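Local coordinates for protein hyaluronidase (Thermobaculum terrenum, PDB 5DIY) that belongs to glycoside hydrolase family 84 and probably removes O-linked N-acetylglucosamine from modified proteins, at residues Glu305-Ser310 with Glu377-Trp382; Leu301-Lys306 with Ser359-Gln364; Thr383-Gln388 with Asn443-Val448. All blocks are in the same frame, centred on the assembly; numbering follows the deposited sequence.

Contact 1 of 3, residues Glu305-Ser310 with Glu377-Trp382; sequences EKFYQS and EEYKLW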
loop_
_atom_site.group_PDB
_atom_site.type_symbol
_atom_site.label_atom_id
_atom_site.label_comp_id
_atom_site.label_asym_id
_atom_site.label_seq_id
_atom_site.Cartn_x
_atom_site.Cartn_y
_atom_site.Cartn_z
ATOM N N GLU C 305 -8.331 2.160 17.068
ATOM C CA GLU C 305 -7.055 1.780 17.687
ATOM C C GLU C 305 -6.943 0.256 17.804
ATOM O O GLU C 305 -5.959 -0.339 17.361
ATOM C CB GLU C 305 -6.906 2.423 19.074
ATOM C CG GLU C 305 -6.581 3.914 19.068
ATOM C CD GLU C 305 -5.097 4.228 18.896
ATOM O OE1 GLU C 305 -4.301 3.340 18.514
ATOM O OE2 GLU C 305 -4.709 5.388 19.145
ATOM N N LYS C 306 -7.976 -0.371 18.362
ATOM C CA LYS C 306 -7.976 -1.822 18.570
ATOM C C LYS C 306 -7.972 -2.614 17.267
ATOM O O LYS C 306 -7.236 -3.582 17.135
ATOM C CB LYS C 306 -9.185 -2.256 19.412
ATOM C CG LYS C 306 -9.071 -3.670 19.950
ATOM C CD LYS C 306 -8.057 -3.710 21.086
ATOM C CE LYS C 306 -7.526 -5.094 21.324
ATOM N NZ LYS C 306 -6.349 -5.040 22.232
ATOM N N PHE C 307 -8.818 -2.207 16.327
ATOM C CA PHE C 307 -8.929 -2.871 15.040
ATOM C C PHE C 307 -7.622 -2.734 14.242
ATOM O O PHE C 307 -7.229 -3.669 13.533
ATOM C CB PHE C 307 -10.119 -2.293 14.262
ATOM C CG PHE C 307 -10.302 -2.881 12.894
ATOM C CD1 PHE C 307 -10.696 -4.207 12.739
ATOM C CD2 PHE C 307 -10.104 -2.101 11.753
ATOM C CE1 PHE C 307 -10.872 -4.753 11.480
ATOM C CE2 PHE C 307 -10.288 -2.642 10.486
ATOM C CZ PHE C 307 -10.668 -3.969 10.348
ATOM N N TYR C 308 -6.954 -1.581 14.376
ATOM C CA TYR C 308 -5.685 -1.338 13.680
ATOM C C TYR C 308 -4.572 -2.292 14.134
ATOM O O TYR C 308 -3.706 -2.634 13.332
ATOM C CB TYR C 308 -5.218 0.132 13.768
ATOM C CG TYR C 308 -3.838 0.307 13.161
ATOM C CD1 TYR C 308 -3.599 -0.054 11.828
ATOM C CD2 TYR C 308 -2.754 0.748 13.927
ATOM C CE1 TYR C 308 -2.330 0.036 11.267
ATOM C CE2 TYR C 308 -1.479 0.851 13.369
ATOM C CZ TYR C 308 -1.275 0.494 12.039
ATOM O OH TYR C 308 -0.029 0.582 11.472
ATOM N N GLN C 309 -4.614 -2.761 15.383
ATOM C CA GLN C 309 -3.627 -3.746 15.862
ATOM C C GLN C 309 -3.583 -5.049 15.039
ATOM O O GLN C 309 -2.540 -5.690 14.977
ATOM C CB GLN C 309 -3.865 -4.084 17.330
ATOM C CG GLN C 309 -3.567 -2.954 18.295
ATOM C CD GLN C 309 -3.896 -3.315 19.733
ATOM O OE1 GLN C 309 -4.647 -4.258 19.999
ATOM N NE2 GLN C 309 -3.325 -2.569 20.672
ATOM N N SER C 310 -4.702 -5.415 14.414
ATOM C CA SER C 310 -4.793 -6.573 13.517
ATOM C C SER C 310 -4.606 -6.226 12.019
ATOM O O SER C 310 -4.659 -7.124 11.166
ATOM C CB SER C 310 -6.140 -7.292 13.738
ATOM O OG SER C 310 -6.161 -7.990 14.978
ATOM N N GLU C 377 -15.423 -8.375 8.471
ATOM C CA GLU C 377 -16.071 -9.688 8.455
ATOM C C GLU C 377 -15.135 -10.797 8.917
ATOM O O GLU C 377 -15.491 -11.595 9.788
ATOM C CB GLU C 377 -16.606 -10.016 7.054
ATOM C CG GLU C 377 -17.872 -9.249 6.685
ATOM C CD GLU C 377 -18.313 -9.462 5.239
ATOM O OE1 GLU C 377 -17.634 -10.190 4.486
ATOM O OE2 GLU C 377 -19.350 -8.886 4.844
ATOM N N GLU C 378 -13.939 -10.845 8.332
ATOM C CA GLU C 378 -12.942 -11.842 8.722
ATOM C C GLU C 378 -12.370 -11.603 10.130
ATOM O O GLU C 378 -12.030 -12.560 10.815
ATOM C CB GLU C 378 -11.850 -11.983 7.653
ATOM C CG GLU C 378 -12.291 -12.939 6.552
ATOM C CD GLU C 378 -11.490 -12.861 5.268
ATOM O OE1 GLU C 378 -10.324 -12.407 5.273
ATOM O OE2 GLU C 378 -12.026 -13.295 4.234
ATOM N N TYR C 379 -12.306 -10.343 10.566
ATOM C CA TYR C 379 -11.966 -10.012 11.960
ATOM C C TYR C 379 -12.943 -10.657 12.953
ATOM O O TYR C 379 -12.517 -11.294 13.924
ATOM C CB TYR C 379 -11.952 -8.497 12.143
ATOM C CG TYR C 379 -11.476 -7.977 13.482
ATOM C CD1 TYR C 379 -10.119 -7.932 13.785
ATOM C CD2 TYR C 379 -12.376 -7.467 14.422
ATOM C CE1 TYR C 379 -9.673 -7.416 14.989
ATOM C CE2 TYR C 379 -11.935 -6.952 15.633
ATOM C CZ TYR C 379 -10.583 -6.926 15.911
ATOM O OH TYR C 379 -10.135 -6.426 17.108
ATOM N N LYS C 380 -14.245 -10.499 12.707
ATOM C CA LYS C 380 -15.262 -11.158 13.541
ATOM C C LYS C 380 -15.116 -12.677 13.526
ATOM O O LYS C 380 -15.200 -13.310 14.572
ATOM C CB LYS C 380 -16.699 -10.765 13.139
ATOM C CG LYS C 380 -17.763 -11.641 13.798
ATOM C CD LYS C 380 -19.083 -10.939 14.038
ATOM C CE LYS C 380 -20.017 -11.830 14.857
ATOM N NZ LYS C 380 -20.311 -13.122 14.170
ATOM N N LEU C 381 -14.916 -13.259 12.349
ATOM C CA LEU C 381 -14.699 -14.706 12.249
ATOM C C LEU C 381 -13.535 -15.180 13.138
ATOM O O LEU C 381 -13.697 -16.121 13.914
ATOM C CB LEU C 381 -14.489 -15.138 10.788
ATOM C CG LEU C 381 -15.693 -15.649 9.964
ATOM C CD1 LEU C 381 -17.045 -15.101 10.416
ATOM C CD2 LEU C 381 -15.481 -15.400 8.477
ATOM N N TRP C 382 -12.380 -14.516 13.051
ATOM C CA TRP C 382 -11.229 -14.893 13.895
ATOM C C TRP C 382 -11.584 -14.789 15.380
ATOM O O TRP C 382 -11.157 -15.614 16.179
ATOM C CB TRP C 382 -9.989 -14.033 13.596
ATOM C CG TRP C 382 -9.239 -14.372 12.326
ATOM C CD1 TRP C 382 -8.973 -13.527 11.291
ATOM C CD2 TRP C 382 -8.633 -15.626 11.984
ATOM N NE1 TRP C 382 -8.255 -14.176 10.315
ATOM C CE2 TRP C 382 -8.029 -15.465 10.717
ATOM C CE3 TRP C 382 -8.551 -16.873 12.617
ATOM C CZ2 TRP C 382 -7.351 -16.506 10.070
ATOM C CZ3 TRP C 382 -7.877 -17.906 11.975
ATOM C CH2 TRP C 382 -7.286 -17.715 10.712
HETATM O O HOH W 1 -7.407 -6.334 17.140
#
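Ser310 and Tyr379 bring the two backbones closest, with their CA atoms 8.1 Å apart, where the chain leaving helix 301-308 passes helix 373-398. Tyr379 carries the contact. Its CG is anti to the backbone N (chi1 -174°), and this directs the ring to Phe307 and Ser310. Phe307 meets it edge-to-face, a T-shaped pair with ring centroids 5.1 Å apart and planes at 80°. The Phe307 edge points at the Tyr379 face, with Phe307 CD1 above the middle of that ring. Phe307 CE1 lies 3.8 Å from Tyr379 CG. Ser310 touches the Tyr379 ring at its edge, with OG 3.6 Å from Tyr379 CE1.

No direct hydrogen bond joins the segments. One water does so instead. It donates to Lys306 O at 2.8 Å. It is also hydrogen-bonded to Tyr379 OH (2.7 Å) and Ser310 OG (3.0 Å). The charged end of Lys306 turns elsewhere, to Gln309 OE1 and, in a salt bridge, to Glu350. A leucine in place of Tyr379 would probably leave the water without one of its three partners and the Phe307 edge without its aromatic face. Met354 of helix 340-362 also packs on Tyr379. The contact thus combines an apolar ring pair with a water that serves a backbone carbonyl and two hydroxyls, so these polar atoms have a partner in a mostly buried place.

Contact 2 of 3, residues Leu301-Lys306 with Ser359-Gln364; sequences LSAMEK and SRLSTQ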
loop_
_atom_site.group_PDB
_atom_site.type_symbol
_atom_site.label_atom_id
_atom_site.label_comp_id
_atom_site.label_asym_id
_atom_site.label_seq_id
_atom_site.Cartn_x
_atom_site.Cartn_y
_atom_site.Cartn_z
ATOM N N LEU C 301 -12.729 6.137 17.930
ATOM C CA LEU C 301 -11.278 6.184 18.085
ATOM C C LEU C 301 -10.696 4.934 18.758
ATOM O O LEU C 301 -9.811 4.291 18.189
ATOM C CB LEU C 301 -10.861 7.448 18.841
ATOM C CG LEU C 301 -9.366 7.710 19.051
ATOM C CD1 LEU C 301 -8.595 7.588 17.744
ATOM C CD2 LEU C 301 -9.160 9.079 19.684
ATOM N N SER C 302 -11.193 4.581 19.945
ATOM C CA SER C 302 -10.642 3.428 20.688
ATOM C C SER C 302 -10.914 2.110 19.959
ATOM O O SER C 302 -10.072 1.213 19.966
ATOM C CB SER C 302 -11.148 3.382 22.140
ATOM O OG SER C 302 -12.548 3.167 22.200
ATOM N N ALA C 303 -12.072 2.007 19.310
ATOM C CA ALA C 303 -12.372 0.864 18.445
ATOM C C ALA C 303 -11.446 0.777 17.220
ATOM O O ALA C 303 -11.036 -0.318 16.815
ATOM C CB ALA C 303 -13.813 0.909 17.995
ATOM N N MET C 304 -11.125 1.925 16.627
ATOM C CA MET C 304 -10.188 1.953 15.500
ATOM C C MET C 304 -8.780 1.582 15.956
ATOM O O MET C 304 -8.128 0.771 15.309
ATOM C CB MET C 304 -10.197 3.313 14.781
ATOM C CG MET C 304 -11.395 3.513 13.853
ATOM S SD MET C 304 -11.544 2.282 12.546
ATOM C CE MET C 304 -10.045 2.588 11.614
ATOM N N GLU C 305 -8.331 2.160 17.068
ATOM C CA GLU C 305 -7.055 1.780 17.687
ATOM C C GLU C 305 -6.943 0.256 17.804
ATOM O O GLU C 305 -5.959 -0.339 17.361
ATOM C CB GLU C 305 -6.906 2.423 19.074
ATOM C CG GLU C 305 -6.581 3.914 19.068
ATOM C CD GLU C 305 -5.097 4.228 18.896
ATOM O OE1 GLU C 305 -4.301 3.340 18.514
ATOM O OE2 GLU C 305 -4.709 5.388 19.145
ATOM N N LYS C 306 -7.976 -0.371 18.362
ATOM C CA LYS C 306 -7.976 -1.822 18.570
ATOM C C LYS C 306 -7.972 -2.614 17.267
ATOM O O LYS C 306 -7.236 -3.582 17.135
ATOM C CB LYS C 306 -9.185 -2.256 19.412
ATOM C CG LYS C 306 -9.071 -3.670 19.950
ATOM C CD LYS C 306 -8.057 -3.710 21.086
ATOM C CE LYS C 306 -7.526 -5.094 21.324
ATOM N NZ LYS C 306 -6.349 -5.040 22.232
ATOM N N SER C 359 -18.421 -4.698 16.898
ATOM C CA SER C 359 -19.798 -4.203 17.040
ATOM C C SER C 359 -19.900 -2.692 16.829
ATOM O O SER C 359 -20.787 -2.226 16.120
ATOM C CB SER C 359 -20.376 -4.605 18.404
ATOM O OG SER C 359 -20.633 -6.003 18.438
ATOM N N ARG C 360 -18.979 -1.951 17.443
ATOM C CA ARG C 360 -18.871 -0.496 17.287
ATOM C C ARG C 360 -18.709 -0.078 15.821
ATOM O O ARG C 360 -19.493 0.727 15.304
ATOM C CB ARG C 360 -17.687 0.014 18.125
ATOM C CG ARG C 360 -17.288 1.476 17.933
ATOM C CD ARG C 360 -18.329 2.456 18.422
ATOM N NE ARG C 360 -18.504 2.405 19.877
ATOM C CZ ARG C 360 -19.147 3.320 20.609
ATOM N NH1 ARG C 360 -19.681 4.410 20.054
ATOM N NH2 ARG C 360 -19.248 3.145 21.924
ATOM N N LEU C 361 -17.700 -0.640 15.160
ATOM C CA LEU C 361 -17.364 -0.255 13.782
ATOM C C LEU C 361 -18.418 -0.746 12.782
ATOM O O LEU C 361 -18.694 -0.057 11.798
ATOM C CB LEU C 361 -15.966 -0.756 13.386
ATOM C CG LEU C 361 -14.794 -0.309 14.277
ATOM C CD1 LEU C 361 -13.511 -1.010 13.848
ATOM C CD2 LEU C 361 -14.605 1.202 14.301
ATOM N N SER C 362 -19.003 -1.918 13.045
ATOM C CA SER C 362 -20.117 -2.459 12.235
ATOM C C SER C 362 -21.361 -1.560 12.221
ATOM O O SER C 362 -22.141 -1.599 11.275
ATOM C CB SER C 362 -20.536 -3.851 12.736
ATOM O OG SER C 362 -21.274 -3.764 13.955
ATOM N N THR C 363 -21.544 -0.787 13.291
ATOM C CA THR C 363 -22.652 0.166 13.421
ATOM C C THR C 363 -22.537 1.395 12.488
ATOM O O THR C 363 -23.547 2.025 12.172
ATOM C CB THR C 363 -22.786 0.606 14.906
ATOM O OG1 THR C 363 -23.022 -0.551 15.723
ATOM C CG2 THR C 363 -23.917 1.573 15.113
ATOM N N GLN C 364 -21.321 1.722 12.044
ATOM C CA GLN C 364 -21.075 2.910 11.216
ATOM C C GLN C 364 -21.348 2.624 9.730
ATOM O O GLN C 364 -20.921 1.595 9.206
ATOM C CB GLN C 364 -19.634 3.392 11.406
ATOM C CG GLN C 364 -19.238 3.702 12.844
ATOM C CD GLN C 364 -20.071 4.805 13.464
ATOM O OE1 GLN C 364 -19.994 5.962 13.054
ATOM N NE2 GLN C 364 -20.875 4.452 14.461
#
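Helix-to-helix packing joins Ala303 and Met304 of helix 301-308 to Arg360 and Leu361, in the C-terminal part of helix 340-362. The backbones come close at the small residue, with the CA atoms of Ala303 and Arg360 6.7 Å apart. Ala303 CB points at the other helix and touches two side chains. Arg360 CG lies 3.5 Å from it, and Leu361 CD2 lies 3.8 Å from it. Arg360 lays CB and CG, the start of its aliphatic chain, against the alanine at the margin of the contact, and the same side chain packs on Asp299 and Asn300.

Both helices belong to the helical region that follows the last strand of the (beta/alpha)8 barrel. Here the contact is apolar, with no hydrogen bond across it. Leu361 CD2 sits between Ala303 CB and Met304, 3.7 Å from Met304 SD, and the leucine and methionine side chains cross obliquely. The bend at chi2 (-59°) turns the Met304 sulfur beside the leucine. Phe369 of helix 367-371 packs on both Met304 and Leu361, while Trp288 and Val292 of helix 284-296 also touch Met304. Behind the contact, Ser359 O accepts from Ser362 OG (2.7 Å) and Thr363 OG1 (2.8 Å), which approach from opposite faces of its carbonyl plane.

Contact 3 of 3, residues Thr383-Gln388 with Asn443-Val448; sequences TDYLDQ and NFLQQV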
loop_
_atom_site.group_PDB
_atom_site.type_symbol
_atom_site.label_atom_id
_atom_site.label_comp_id
_atom_site.label_asym_id
_atom_site.label_seq_id
_atom_site.Cartn_x
_atom_site.Cartn_y
_atom_site.Cartn_z
ATOM N N THR C 383 -12.385 -13.779 15.726
ATOM C CA THR C 383 -12.896 -13.583 17.086
ATOM C C THR C 383 -13.824 -14.722 17.532
ATOM O O THR C 383 -13.703 -15.207 18.663
ATOM C CB THR C 383 -13.635 -12.231 17.207
ATOM O OG1 THR C 383 -12.837 -11.195 16.610
ATOM C CG2 THR C 383 -13.931 -11.884 18.667
ATOM N N ASP C 384 -14.728 -15.148 16.648
ATOM C CA ASP C 384 -15.592 -16.313 16.904
ATOM C C ASP C 384 -14.759 -17.556 17.210
ATOM O O ASP C 384 -15.109 -18.346 18.090
ATOM C CB ASP C 384 -16.507 -16.634 15.701
ATOM C CG ASP C 384 -17.589 -15.586 15.458
ATOM O OD1 ASP C 384 -17.997 -14.872 16.389
ATOM O OD2 ASP C 384 -18.043 -15.488 14.303
ATOM N N TYR C 385 -13.646 -17.718 16.496
ATOM C CA TYR C 385 -12.814 -18.915 16.648
ATOM C C TYR C 385 -12.028 -18.884 17.963
ATOM O O TYR C 385 -11.891 -19.915 18.631
ATOM C CB TYR C 385 -11.877 -19.107 15.450
ATOM C CG TYR C 385 -12.529 -19.040 14.078
ATOM C CD1 TYR C 385 -13.918 -19.193 13.898
ATOM C CD2 TYR C 385 -11.746 -18.845 12.942
ATOM C CE1 TYR C 385 -14.492 -19.127 12.635
ATOM C CE2 TYR C 385 -12.312 -18.787 11.678
ATOM C CZ TYR C 385 -13.685 -18.924 11.529
ATOM O OH TYR C 385 -14.241 -18.863 10.268
ATOM N N LEU C 386 -11.524 -17.708 18.339
ATOM C CA LEU C 386 -10.862 -17.536 19.638
ATOM C C LEU C 386 -11.788 -17.865 20.805
ATOM O O LEU C 386 -11.354 -18.436 21.800
ATOM C CB LEU C 386 -10.338 -16.109 19.808
ATOM C CG LEU C 386 -9.054 -15.771 19.058
ATOM C CD1 LEU C 386 -8.797 -14.270 19.143
ATOM C CD2 LEU C 386 -7.869 -16.550 19.618
ATOM N N ASP C 387 -13.055 -17.484 20.669
ATOM C CA ASP C 387 -14.094 -17.806 21.642
ATOM C C ASP C 387 -14.223 -19.322 21.861
ATOM O O ASP C 387 -14.337 -19.789 22.993
ATOM C CB ASP C 387 -15.438 -17.212 21.181
ATOM C CG ASP C 387 -16.373 -16.882 22.330
ATOM O OD1 ASP C 387 -15.988 -17.001 23.516
ATOM O OD2 ASP C 387 -17.524 -16.490 22.038
ATOM N N GLN C 388 -14.177 -20.086 20.773
ATOM C CA GLN C 388 -14.160 -21.546 20.857
ATOM C C GLN C 388 -12.854 -22.112 21.438
ATOM O O GLN C 388 -12.883 -23.138 22.115
ATOM C CB GLN C 388 -14.478 -22.169 19.494
ATOM C CG GLN C 388 -15.892 -21.849 19.009
ATOM C CD GLN C 388 -16.966 -22.419 19.913
ATOM O OE1 GLN C 388 -16.845 -23.544 20.390
ATOM N NE2 GLN C 388 -18.011 -21.640 20.164
ATOM N N ASN C 443 -2.164 -19.416 13.869
ATOM C CA ASN C 443 -1.122 -20.236 14.506
ATOM C C ASN C 443 -1.463 -20.558 15.963
ATOM O O ASN C 443 -1.170 -21.647 16.435
ATOM C CB ASN C 443 0.271 -19.579 14.416
ATOM C CG ASN C 443 0.774 -19.410 12.980
ATOM O OD1 ASN C 443 0.353 -20.104 12.054
ATOM N ND2 ASN C 443 1.695 -18.473 12.798
ATOM N N PHE C 444 -2.099 -19.617 16.661
ATOM C CA PHE C 444 -2.566 -19.865 18.020
ATOM C C PHE C 444 -3.616 -20.973 18.040
ATOM O O PHE C 444 -3.513 -21.902 18.829
ATOM C CB PHE C 444 -3.121 -18.590 18.669
ATOM C CG PHE C 444 -3.653 -18.801 20.067
ATOM C CD1 PHE C 444 -2.786 -19.112 21.112
ATOM C CD2 PHE C 444 -5.021 -18.682 20.337
ATOM C CE1 PHE C 444 -3.268 -19.308 22.405
ATOM C CE2 PHE C 444 -5.513 -18.883 21.622
ATOM C CZ PHE C 444 -4.635 -19.197 22.660
ATOM N N LEU C 445 -4.602 -20.877 17.153
ATOM C CA LEU C 445 -5.662 -21.886 17.050
ATOM C C LEU C 445 -5.136 -23.273 16.670
ATOM O O LEU C 445 -5.576 -24.289 17.233
ATOM C CB LEU C 445 -6.761 -21.415 16.078
ATOM C CG LEU C 445 -7.547 -20.189 16.562
ATOM C CD1 LEU C 445 -8.452 -19.629 15.473
ATOM C CD2 LEU C 445 -8.343 -20.498 17.821
ATOM N N GLN C 446 -4.185 -23.324 15.739
ATOM C CA GLN C 446 -3.547 -24.585 15.370
ATOM C C GLN C 446 -2.848 -25.224 16.576
ATOM O O GLN C 446 -2.869 -26.445 16.738
ATOM C CB GLN C 446 -2.543 -24.381 14.232
ATOM C CG GLN C 446 -1.925 -25.664 13.667
ATOM C CD GLN C 446 -2.927 -26.511 12.894
ATOM O OE1 GLN C 446 -3.526 -26.051 11.929
ATOM N NE2 GLN C 446 -3.114 -27.742 13.317
ATOM N N GLN C 447 -2.231 -24.394 17.412
ATOM C CA GLN C 447 -1.557 -24.866 18.613
ATOM C C GLN C 447 -2.552 -25.360 19.675
ATOM O O GLN C 447 -2.238 -26.292 20.419
ATOM C CB GLN C 447 -0.610 -23.781 19.168
ATOM C CG GLN C 447 0.315 -24.239 20.299
ATOM C CD GLN C 447 1.082 -25.517 19.998
ATOM O OE1 GLN C 447 1.118 -26.447 20.807
ATOM N NE2 GLN C 447 1.692 -25.576 18.838
ATOM N N VAL C 448 -3.750 -24.768 19.733
ATOM C CA VAL C 448 -4.844 -25.338 20.548
ATOM C C VAL C 448 -5.117 -26.781 20.111
ATOM O O VAL C 448 -5.217 -27.678 20.946
ATOM C CB VAL C 448 -6.164 -24.524 20.466
ATOM C CG1 VAL C 448 -7.262 -25.181 21.303
ATOM C CG2 VAL C 448 -5.945 -23.077 20.906
#
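Leu445 and Phe444 of helix 440-451 pack against Tyr385 and Leu386 of helix 373-398. The two short helical segments run in nearly the same direction, at 27°, and their axes come within 10.5 Å. Leu386 and Leu445 have the nearest CA atoms, 7.3 Å apart.

The tight part has two points. Leu445 CD1 presses on Tyr385 CB at 3.5 Å, close to the plane of the tyrosine ring and at its edge. The other methyl of the same leucine, CD2, lies against the backbone, 3.7 Å from Tyr385 O. The second point is Leu386 CD2, which sits 3.6 Å from Phe444 CD2. The Leu386 and Phe444 side chains cross at about a right angle. With chi1 at 178°, the Phe444 ring extends opposite the backbone N and comes up to Leu386. Within its own helix, Val448 CG2 lies over one face of this ring, nearer the rim than the centre.

Between the two points the fit is looser, with Leu386 CD2 and Leu445 CD2 4.4 Å apart. The outer sides of the helices, with Asp387 and Asn443, face more toward solvent.

The buried surroundings come from other helices. The Tyr385 side chain also packs on Tyr421 and Val425 of helix 412-428, and Phe328 of helix 322-336 touches Leu386 and stacks on Phe444. Two helices side by side at a shallow angle, with helices 322-336 and 412-428 packed around them, are the arrangement of an alpha-helical bundle.

Overall arrangement
The chain first completes the eight-stranded barrel, whose last strand is 251-256. Helix 301-308 then starts both contact 2 and contact 1. Contact 2 closes first, when helix 340-362 returns to it. Contact 1 closes later, at helix 373-398. The two loops overlap along most of their length, and the contacts touch through Phe307 and Leu361. Contact 3 opens directly after contact 1, further along helix 373-398, and closes at helix 440-451, so it is in series with both. Trp382 packs on Leu445 between contacts 1 and 3. Contacts 1 and 2 tie helix 301-308 to helices 373-398 and 340-362, and contact 3 joins helix 373-398 to helix 440-451, all away from the sugar-binding site.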